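Local coordinates for protein N-acetylmuramoyl-L-alanine amidase AmiD (Escherichia coli, PDB 3D2Y) that hydrolyses the amide bond between N-acetylmuramoyl residues and L-amino acids in cell-wall glycopeptides, using one catalytic zinc ion, at residues A[146-151]-A[174-179]. Numbering follows the deposited sequence.
Sequences ENVVAH and QGIGAW
V148 CG2 sits over one face of the I176–G177 peptide group, displaced toward its N-H side, 3.9 Å from G177 N. Glycine suits this place because at its backbone angles (phi 89°, psi 170°) a CB would press on the carbonyl O of I176; V148 CB accordingly comes to 3.8 Å from G177 CA. The N-H of A178 donates to a water, with A178 N 2.8 Å from the water oxygen, and the water donates to V148 O. No direct hydrogen bond joins the segments, so this water supplies the polar link. With chi1 at -173°, V148 places CG1 anti to its backbone N, where it reaches I176 CG2 (4.1 Å). Valine's two methyls thus cover both glycine backbone and isoleucine, and both buried apolar side chains also touch I138. E146 points its CB away, so A178's small methyl meets its backbone, A178 CB lying 3.9 Å from E146 CA.

Zinc ligand H151 follows directly on strand 148-150. G175, with positive phi, ends helix 168-173 in a Schellman motif, and the loop then runs past this outermost strand, which pairs with 31-36. Helix 124-141 packs on V148 and I176, helix 245-258 on E146 and A178.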
ATOM      1  N   GLU A 146      -5.852   5.822  -4.396  1.00  4.69           N
ATOM      2  CA  GLU A 146      -4.475   5.550  -4.889  1.00  4.50           C
ATOM      3  C   GLU A 146      -3.413   5.522  -3.770  1.00  2.00           C
ATOM      4  O   GLU A 146      -2.288   5.079  -3.984  1.00  8.32           O
ATOM      5  CB  GLU A 146      -4.065   6.518  -6.012  1.00  3.95           C
ATOM      6  CG  GLU A 146      -3.842   7.925  -5.542  1.00  6.25           C
ATOM      7  CD  GLU A 146      -5.100   8.799  -5.520  1.00 10.48           C
ATOM      8  OE1 GLU A 146      -6.247   8.313  -5.563  1.00  9.21           O
ATOM      9  OE2 GLU A 146      -4.926  10.024  -5.420  1.00 12.67           O
ATOM     10  N   ASN A 147      -3.792   5.962  -2.575  1.00  4.29           N
ATOM     11  CA  ASN A 147      -2.865   5.964  -1.451  1.00  3.53           C
ATOM     12  C   ASN A 147      -3.078   4.785  -0.488  1.00  4.27           C
ATOM     13  O   ASN A 147      -2.564   4.765   0.631  1.00  5.83           O
ATOM     14  CB  ASN A 147      -2.914   7.350  -0.782  1.00  2.13           C
ATOM     15  CG  ASN A 147      -2.332   8.427  -1.684  1.00  6.29           C
ATOM     16  OD1 ASN A 147      -1.380   8.182  -2.397  1.00  8.05           O
ATOM     17  ND2 ASN A 147      -2.913   9.616  -1.659  1.00  6.30           N
ATOM     18  N   VAL A 148      -3.815   3.773  -0.948  1.00  8.41           N
ATOM     19  CA  VAL A 148      -3.795   2.462  -0.280  1.00  6.11           C
ATOM     20  C   VAL A 148      -2.798   1.579  -1.068  1.00  7.04           C
ATOM     21  O   VAL A 148      -3.047   1.232  -2.214  1.00  6.41           O
ATOM     22  CB  VAL A 148      -5.221   1.805  -0.274  1.00  8.20           C
ATOM     23  CG1 VAL A 148      -5.184   0.546   0.568  1.00  4.69           C
ATOM     24  CG2 VAL A 148      -6.263   2.811   0.239  1.00  4.54           C
ATOM     25  N   VAL A 149      -1.650   1.264  -0.480  1.00  4.71           N
ATOM     26  CA  VAL A 149      -0.530   0.759  -1.284  1.00  4.34           C
ATOM     27  C   VAL A 149       0.080  -0.444  -0.633  1.00  7.73           C
ATOM     28  O   VAL A 149      -0.123  -0.716   0.583  1.00  6.32           O
ATOM     29  CB  VAL A 149       0.603   1.824  -1.466  1.00  2.00           C
ATOM     30  CG1 VAL A 149       0.106   3.025  -2.335  1.00  5.88           C
ATOM     31  CG2 VAL A 149       1.143   2.308  -0.049  1.00  3.12           C
ATOM     32  N   ALA A 150       0.812  -1.161  -1.465  1.00  6.98           N
ATOM     33  CA  ALA A 150       1.695  -2.219  -1.031  1.00  4.67           C
ATOM     34  C   ALA A 150       2.988  -1.606  -0.544  1.00  3.72           C
ATOM     35  O   ALA A 150       3.440  -0.589  -1.040  1.00  2.98           O
ATOM     36  CB  ALA A 150       2.015  -3.150  -2.234  1.00  5.73           C
ATOM     37  N   HIS A 151       3.618  -2.268   0.412  1.00  2.03           N
ATOM     38  CA  HIS A 151       4.986  -1.881   0.761  1.00  5.58           C
ATOM     39  C   HIS A 151       5.897  -1.914  -0.493  1.00  2.00           C
ATOM     40  O   HIS A 151       6.814  -1.083  -0.665  1.00  6.50           O
ATOM     41  CB  HIS A 151       5.488  -2.886   1.741  1.00  2.00           C
ATOM     42  CG  HIS A 151       6.715  -2.461   2.504  1.00  2.04           C
ATOM     43  ND1 HIS A 151       7.415  -3.335   3.310  1.00  3.96           N
ATOM     44  CD2 HIS A 151       7.339  -1.267   2.619  1.00  3.19           C
ATOM     45  CE1 HIS A 151       8.408  -2.694   3.900  1.00  5.96           C
ATOM     46  NE2 HIS A 151       8.394  -1.445   3.478  1.00  5.69           N
ATOM     47  N   GLN A 174     -14.897  -3.286  -2.632  1.00 12.52           N
ATOM     48  CA  GLN A 174     -15.385  -2.843  -1.315  1.00 14.17           C
ATOM     49  C   GLN A 174     -15.064  -1.353  -0.990  1.00 14.35           C
ATOM     50  O   GLN A 174     -15.282  -0.870   0.144  1.00 14.73           O
ATOM     51  CB  GLN A 174     -14.838  -3.775  -0.221  1.00 16.19           C
ATOM     52  CG  GLN A 174     -15.275  -5.220  -0.353  1.00 20.19           C
ATOM     53  CD  GLN A 174     -16.728  -5.409  -0.027  1.00 24.46           C
ATOM     54  OE1 GLN A 174     -17.473  -6.008  -0.798  1.00 24.64           O
ATOM     55  NE2 GLN A 174     -17.151  -4.891   1.125  1.00 26.39           N
ATOM     56  N   GLY A 175     -14.546  -0.635  -1.985  1.00 10.75           N
ATOM     57  CA  GLY A 175     -14.204   0.789  -1.859  1.00 10.11           C
ATOM     58  C   GLY A 175     -12.852   1.035  -1.222  1.00 12.33           C
ATOM     59  O   GLY A 175     -12.566   2.148  -0.760  1.00 11.37           O
ATOM     60  N   ILE A 176     -12.028  -0.012  -1.181  1.00 10.48           N
ATOM     61  CA  ILE A 176     -10.671   0.064  -0.625  1.00  5.42           C
ATOM     62  C   ILE A 176      -9.582  -0.046  -1.693  1.00  9.03           C
ATOM     63  O   ILE A 176      -9.245  -1.137  -2.158  1.00  5.58           O
ATOM     64  CB  ILE A 176     -10.415  -0.994   0.445  1.00  7.05           C
ATOM     65  CG1 ILE A 176     -11.527  -0.952   1.523  1.00  6.27           C
ATOM     66  CG2 ILE A 176      -8.969  -0.842   1.046  1.00  6.78           C
ATOM     67  CD1 ILE A 176     -11.545  -2.188   2.443  1.00  2.00           C
ATOM     68  N   GLY A 177      -8.976   1.089  -1.995  1.00  9.37           N
ATOM     69  CA  GLY A 177      -7.871   1.158  -2.968  1.00 10.68           C
ATOM     70  C   GLY A 177      -8.285   1.382  -4.412  1.00  7.95           C
ATOM     71  O   GLY A 177      -9.475   1.308  -4.782  1.00  4.43           O
ATOM     72  N   ALA A 178      -7.271   1.642  -5.228  1.00  6.29           N
ATOM     73  CA  ALA A 178      -7.388   2.042  -6.650  1.00  2.04           C
ATOM     74  C   ALA A 178      -7.540   0.829  -7.569  1.00  6.25           C
ATOM     75  O   ALA A 178      -6.917  -0.220  -7.377  1.00  6.95           O
ATOM     76  CB  ALA A 178      -6.127   2.831  -7.065  1.00  2.00           C
ATOM     77  N   TRP A 179      -8.392   0.955  -8.568  1.00  6.50           N
ATOM     78  CA  TRP A 179      -8.443  -0.073  -9.631  1.00  7.26           C
ATOM     79  C   TRP A 179      -8.921   0.621 -10.893  1.00 12.07           C
ATOM     80  O   TRP A 179      -9.817   1.460 -10.799  1.00  9.18           O
ATOM     81  CB  TRP A 179      -9.364  -1.227  -9.238  1.00 10.80           C
ATOM     82  CG  TRP A 179      -9.112  -2.476 -10.021  1.00  6.92           C
ATOM     83  CD1 TRP A 179      -9.835  -2.930 -11.108  1.00 10.52           C
ATOM     84  CD2 TRP A 179      -8.047  -3.419  -9.822  1.00  7.47           C
ATOM     85  NE1 TRP A 179      -9.293  -4.120 -11.571  1.00  9.48           N
ATOM     86  CE2 TRP A 179      -8.186  -4.424 -10.815  1.00 10.70           C
ATOM     87  CE3 TRP A 179      -6.981  -3.512  -8.906  1.00  8.50           C
ATOM     88  CZ2 TRP A 179      -7.312  -5.535 -10.900  1.00 12.12           C
ATOM     89  CZ3 TRP A 179      -6.101  -4.594  -9.016  1.00  8.97           C
ATOM     90  CH2 TRP A 179      -6.272  -5.584 -10.007  1.00 11.04           C
TER
HETATM   91  O   HOH W   1      -4.535   1.313  -4.530  1.00  9.87           O